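Local structure of GTP pyrophosphokinase (Chlorobaculum tepidum, 3IBW) at residues I8-E13 / G43-N48; D3-I8 / N48-V53. The protein probably makes the alarmone (p)ppGpp by moving pyrophosphate from ATP to GTP or GDP, and is represented here by its ACT domain, a likely regulatory module. The protein carries 1 engineered substitution. All blocks are in the same frame, centred on the assembly; numbering follows the deposited sequence.

Contact 1: I8-E13 / G43-N48; sequences IRIVGE and GIFTCN
Arg-9 runs out over the sheet alongside Thr-46 and, two residues further along the partner strand, meets the amide of Asn-48. Its CG is anti to the backbone N (chi1 172°) and the chain stays extended to NE, which carries the guanidinium beyond Asn-48 OD1. NH1 then turns back to that oxygen at 3.1 Å, keeping OD1 in the guanidinium plane although the two flat groups stand 72° apart. The donor therefore arrives tilted from the amide plane. OD1 also rests 3.3 Å from Arg-9 CG, and the methyl CG2 of Thr-46 packs 3.6 Å from NH2. On this same face Val-11 stands side by side with Thr-46, both pointing the same way, while its CG1 meets Ile-44 CD1.

The other face is apolar. Phe-45 leans across the strand pair with its ring laid over the backbone of Gly-12: the amide N of Gly-12 lies 3.7 Å above the ring plane, toward the rim. CE2 of the Phe-45 ring comes to 3.5 Å from Gly-12 CA, so the ring rests directly on the glycine backbone. Glu-13 O sits at the ring edge, 3.4 Å from CD2, and Ile-10 CG2 comes obliquely to CE1 at 4.0 Å.

Between the faces the backbones are joined as antiparallel strands. Ile-10 and Cys-47 form one hydrogen-bonded pair, Gly-12 and Phe-45 the next.

Helix 18-28 covers the Phe-45 ring with Met-18, Thr-19 and Ile-22, whereas helix 56-67 reaches Ile-10 through Leu-66. Strand 72-78 pairs with the far edge of 8-13, and strand 32-41 meets Cys-47 through Ile-36.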
loop_
_atom_site.group_PDB
_atom_site.type_symbol
_atom_site.label_atom_id
_atom_site.label_comp_id
_atom_site.label_asym_id
_atom_site.label_seq_id
_atom_site.Cartn_x
_atom_site.Cartn_y
_atom_site.Cartn_z
ATOM N N ILE A 8 4.679 -11.788 -0.869
ATOM C CA ILE A 8 5.988 -11.157 -1.045
ATOM C C ILE A 8 6.294 -10.331 0.205
ATOM O O ILE A 8 5.432 -9.603 0.694
ATOM C CB ILE A 8 6.013 -10.159 -2.241
ATOM C CG1 ILE A 8 5.674 -10.862 -3.555
ATOM C CG2 ILE A 8 7.390 -9.499 -2.335
ATOM C CD1 ILE A 8 5.566 -9.900 -4.729
ATOM N N ARG A 9 7.512 -10.449 0.720
ATOM C CA ARG A 9 7.905 -9.670 1.885
ATOM C C ARG A 9 9.065 -8.759 1.511
ATOM O O ARG A 9 10.072 -9.213 0.963
ATOM C CB ARG A 9 8.324 -10.574 3.043
ATOM C CG ARG A 9 8.924 -9.810 4.225
ATOM C CD ARG A 9 8.992 -10.693 5.456
ATOM N NE ARG A 9 9.724 -10.090 6.568
ATOM C CZ ARG A 9 9.191 -9.283 7.479
ATOM N NH1 ARG A 9 7.908 -8.952 7.413
ATOM N NH2 ARG A 9 9.936 -8.831 8.480
ATOM N N ILE A 10 8.909 -7.472 1.809
ATOM C CA ILE A 10 9.934 -6.476 1.519
ATOM C C ILE A 10 10.378 -5.827 2.827
ATOM O O ILE A 10 9.550 -5.509 3.680
ATOM C CB ILE A 10 9.387 -5.349 0.600
ATOM C CG1 ILE A 10 8.796 -5.951 -0.673
ATOM C CG2 ILE A 10 10.494 -4.345 0.254
ATOM C CD1 ILE A 10 7.284 -5.880 -0.724
ATOM N N VAL A 11 11.686 -5.651 2.987
ATOM C CA VAL A 11 12.235 -4.997 4.172
ATOM C C VAL A 11 13.217 -3.960 3.613
ATOM O O VAL A 11 14.040 -4.273 2.745
ATOM C CB VAL A 11 12.969 -5.996 5.108
ATOM C CG1 VAL A 11 13.473 -5.253 6.355
ATOM C CG2 VAL A 11 12.025 -7.132 5.513
ATOM N N GLY A 12 13.118 -2.727 4.102
ATOM C CA GLY A 12 13.983 -1.667 3.619
ATOM C C GLY A 12 14.184 -0.549 4.625
ATOM O O GLY A 12 13.653 -0.603 5.728
ATOM N N GLU A 13 14.934 0.473 4.231
ATOM C CA GLU A 13 15.216 1.601 5.110
ATOM C C GLU A 13 14.047 2.572 5.173
ATOM O O GLU A 13 13.433 2.875 4.156
ATOM C CB GLU A 13 16.471 2.338 4.626
ATOM C CG GLU A 13 16.340 2.922 3.229
ATOM C CD GLU A 13 17.578 3.690 2.789
ATOM O OE1 GLU A 13 18.655 3.467 3.375
ATOM O OE2 GLU A 13 17.471 4.512 1.854
ATOM N N GLY A 43 13.767 2.503 12.318
ATOM C CA GLY A 43 14.600 2.914 11.201
ATOM C C GLY A 43 14.354 2.128 9.922
ATOM O O GLY A 43 14.945 2.420 8.881
ATOM N N ILE A 44 13.497 1.116 9.987
ATOM C CA ILE A 44 13.211 0.317 8.803
ATOM C C ILE A 44 11.704 0.153 8.608
ATOM O O ILE A 44 10.899 0.557 9.455
ATOM C CB ILE A 44 13.854 -1.113 8.898
ATOM C CG1 ILE A 44 13.267 -1.880 10.088
ATOM C CG2 ILE A 44 15.392 -1.006 9.025
ATOM C CD1 ILE A 44 13.444 -3.381 9.982
ATOM N N PHE A 45 11.323 -0.395 7.462
ATOM C CA PHE A 45 9.918 -0.673 7.215
ATOM C C PHE A 45 9.859 -2.120 6.737
ATOM O O PHE A 45 10.819 -2.633 6.143
ATOM C CB PHE A 45 9.308 0.273 6.151
ATOM C CG PHE A 45 9.736 -0.032 4.745
ATOM C CD1 PHE A 45 9.132 -1.059 4.024
ATOM C CD2 PHE A 45 10.785 0.666 4.164
ATOM C CE1 PHE A 45 9.582 -1.396 2.752
ATOM C CE2 PHE A 45 11.246 0.335 2.893
ATOM C CZ PHE A 45 10.640 -0.696 2.184
ATOM N N THR A 46 8.755 -2.790 7.041
ATOM C CA THR A 46 8.544 -4.150 6.580
ATOM C C THR A 46 7.207 -4.091 5.856
ATOM O O THR A 46 6.323 -3.308 6.222
ATOM C CB THR A 46 8.466 -5.176 7.730
ATOM O OG1 THR A 46 7.425 -4.809 8.637
ATOM C CG2 THR A 46 9.789 -5.241 8.468
ATOM N N CYS A 47 7.067 -4.899 4.816
ATOM C CA CYS A 47 5.835 -4.922 4.049
ATOM C C CYS A 47 5.535 -6.326 3.565
ATOM O O CYS A 47 6.335 -6.904 2.832
ATOM C CB CYS A 47 5.950 -4.001 2.830
ATOM S SG CYS A 47 4.438 -3.915 1.838
ATOM N N ASN A 48 4.402 -6.879 3.993
ATOM C CA ASN A 48 3.970 -8.202 3.549
ATOM C C ASN A 48 2.821 -7.923 2.583
ATOM O O ASN A 48 1.834 -7.279 2.939
ATOM C CB ASN A 48 3.488 -9.060 4.720
ATOM C CG ASN A 48 4.632 -9.643 5.526
ATOM O OD1 ASN A 48 5.806 -9.419 5.224
ATOM N ND2 ASN A 48 4.294 -10.404 6.556
#

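Contact 2: D3-I8 / N48-V53; sequences DFLAGI and NLMIFV
Ile-8 CD1 touches both Leu-49 CD2 and Ile-51 CD1, 4.2 Å from each, in the apolar centre of two antiparallel strands at the middle of the ACT-domain ferredoxin-like sheet. Along the same face Ala-6 CB touches Val-53 CG1, and that methyl packs 3.4 Å from CE2 of Phe-4, whose ring lies side by side with the valine. Leu-59 of helix 56-67 covers Ala-6 and Ile-8, and Leu-62 covers Ile-51.

The opposite face carries Leu-5, Met-50 and Phe-52. Leu-5 CD1 sits 3.9 Å above the centre of the Phe-52 ring in a CH-pi contact. Met-50, a selenomethionine, bends at chi2 (-67°) and chi3 so that its chain doubles back over the neighbouring strand; SE rests 3.6 Å from Gly-7 CA. CE closes tightly on Leu-5 CG, and the two side chains cross at about a right angle.

Six backbone hydrogen bonds join the strands through the pairs Phe-4/Val-53, Ala-6/Ile-51 and Ile-8/Leu-49. At the polar edge the exposed Asp-3 folds its CB against Phe-52 CB, and its CA makes a CA-H...O contact of 3.2 Å to Val-53 O.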
loop_
_atom_site.group_PDB
_atom_site.type_symbol
_atom_site.label_atom_id
_atom_site.label_comp_id
_atom_site.label_asym_id
_atom_site.label_seq_id
_atom_site.Cartn_x
_atom_site.Cartn_y
_atom_site.Cartn_z
ATOM N N ASP A 3 -4.831 -17.081 -12.327
ATOM C CA ASP A 3 -4.114 -16.431 -11.233
ATOM C C ASP A 3 -4.134 -17.199 -9.920
ATOM O O ASP A 3 -5.139 -17.814 -9.571
ATOM C CB ASP A 3 -4.665 -15.015 -11.004
ATOM C CG ASP A 3 -4.371 -14.074 -12.161
ATOM O OD1 ASP A 3 -3.870 -14.539 -13.207
ATOM O OD2 ASP A 3 -4.649 -12.861 -12.022
ATOM N N PHE A 4 -3.011 -17.177 -9.207
ATOM C CA PHE A 4 -2.923 -17.853 -7.917
ATOM C C PHE A 4 -2.428 -16.858 -6.870
ATOM O O PHE A 4 -1.829 -15.832 -7.205
ATOM C CB PHE A 4 -1.985 -19.069 -7.985
ATOM C CG PHE A 4 -0.535 -18.715 -8.111
ATOM C CD1 PHE A 4 0.325 -18.843 -7.023
ATOM C CD2 PHE A 4 -0.028 -18.235 -9.313
ATOM C CE1 PHE A 4 1.671 -18.502 -7.135
ATOM C CE2 PHE A 4 1.313 -17.890 -9.434
ATOM C CZ PHE A 4 2.164 -18.021 -8.341
ATOM N N LEU A 5 -2.687 -17.165 -5.604
ATOM C CA LEU A 5 -2.291 -16.291 -4.509
ATOM C C LEU A 5 -0.836 -16.494 -4.118
ATOM O O LEU A 5 -0.410 -17.618 -3.838
ATOM C CB LEU A 5 -3.187 -16.541 -3.288
ATOM C CG LEU A 5 -3.062 -15.546 -2.128
ATOM C CD1 LEU A 5 -3.601 -14.183 -2.559
ATOM C CD2 LEU A 5 -3.831 -16.067 -0.921
ATOM N N ALA A 6 -0.074 -15.400 -4.110
ATOM C CA ALA A 6 1.333 -15.437 -3.733
ATOM C C ALA A 6 1.633 -14.331 -2.720
ATOM O O ALA A 6 0.949 -13.305 -2.681
ATOM C CB ALA A 6 2.225 -15.264 -4.956
ATOM N N GLY A 7 2.659 -14.554 -1.904
ATOM C CA GLY A 7 3.047 -13.575 -0.906
ATOM C C GLY A 7 4.454 -13.068 -1.156
ATOM O O GLY A 7 5.322 -13.822 -1.607
ATOM N N ILE A 8 4.679 -11.788 -0.869
ATOM C CA ILE A 8 5.988 -11.157 -1.045
ATOM C C ILE A 8 6.294 -10.331 0.205
ATOM O O ILE A 8 5.432 -9.603 0.694
ATOM C CB ILE A 8 6.013 -10.159 -2.241
ATOM C CG1 ILE A 8 5.674 -10.862 -3.555
ATOM C CG2 ILE A 8 7.390 -9.499 -2.335
ATOM C CD1 ILE A 8 5.566 -9.900 -4.729
ATOM N N ASN A 48 4.402 -6.879 3.993
ATOM C CA ASN A 48 3.970 -8.202 3.549
ATOM C C ASN A 48 2.821 -7.923 2.583
ATOM O O ASN A 48 1.834 -7.279 2.939
ATOM C CB ASN A 48 3.488 -9.060 4.720
ATOM C CG ASN A 48 4.632 -9.643 5.526
ATOM O OD1 ASN A 48 5.806 -9.419 5.224
ATOM N ND2 ASN A 48 4.294 -10.404 6.556
ATOM N N LEU A 49 2.963 -8.421 1.361
ATOM C CA LEU A 49 1.990 -8.217 0.300
ATOM C C LEU A 49 1.451 -9.544 -0.213
ATOM O O LEU A 49 2.227 -10.468 -0.458
ATOM C CB LEU A 49 2.680 -7.460 -0.850
ATOM C CG LEU A 49 2.081 -7.381 -2.261
ATOM C CD1 LEU A 49 0.835 -6.509 -2.245
ATOM C CD2 LEU A 49 3.113 -6.801 -3.225
HETATM N N MSE A 50 0.129 -9.654 -0.336
HETATM C CA MSE A 50 -0.481 -10.864 -0.889
HETATM C C MSE A 50 -1.150 -10.387 -2.170
HETATM O O MSE A 50 -1.938 -9.438 -2.159
HETATM C CB MSE A 50 -1.540 -11.458 0.039
HETATM C CG MSE A 50 -1.005 -11.905 1.383
HETATM SE SE MSE A 50 0.191 -13.411 1.259
HETATM C CE MSE A 50 -0.772 -14.481 -0.042
ATOM N N ILE A 51 -0.843 -11.058 -3.272
ATOM C CA ILE A 51 -1.384 -10.690 -4.572
ATOM C C ILE A 51 -1.792 -11.928 -5.353
ATOM O O ILE A 51 -1.338 -13.034 -5.042
ATOM C CB ILE A 51 -0.310 -9.968 -5.445
ATOM C CG1 ILE A 51 0.923 -10.876 -5.621
ATOM C CG2 ILE A 51 0.103 -8.652 -4.814
ATOM C CD1 ILE A 51 1.912 -10.372 -6.660
ATOM N N PHE A 52 -2.671 -11.739 -6.338
ATOM C CA PHE A 52 -3.064 -12.821 -7.239
ATOM C C PHE A 52 -2.201 -12.531 -8.474
ATOM O O PHE A 52 -2.228 -11.426 -9.030
ATOM C CB PHE A 52 -4.555 -12.781 -7.573
ATOM C CG PHE A 52 -5.400 -13.444 -6.539
ATOM C CD1 PHE A 52 -5.373 -14.826 -6.377
ATOM C CD2 PHE A 52 -6.207 -12.695 -5.710
ATOM C CE1 PHE A 52 -6.134 -15.439 -5.388
ATOM C CE2 PHE A 52 -6.971 -13.302 -4.714
ATOM C CZ PHE A 52 -6.941 -14.672 -4.561
ATOM N N VAL A 53 -1.437 -13.531 -8.897
ATOM C CA VAL A 53 -0.523 -13.368 -10.014
ATOM C C VAL A 53 -0.656 -14.499 -11.025
ATOM O O VAL A 53 -1.030 -15.618 -10.680
ATOM C CB VAL A 53 0.933 -13.245 -9.454
ATOM C CG1 VAL A 53 1.331 -14.518 -8.744
ATOM C CG2 VAL A 53 1.899 -12.901 -10.552
#

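Contacts 1 and 2 are the two halves of one strand pairing, 4-13 against 44-53, with centres about 16 Å apart on opposite sides of the chain's centre. They meet at Ile-8 and Asn-48, which belong to both. Along the chain the order is 3-8, 8-13, 43-48, 48-53, so contact 1 is the inner half; helix 18-28 and strand 32-41 come between the two paired strands. In the four-stranded antiparallel sheet of the ACT domain, ordered 32-41, 44-53, 4-13, 72-78, this pairing is the central one. Together the two contacts make a continuous core, and helices 18-28 and 56-67 pack on its apolar face.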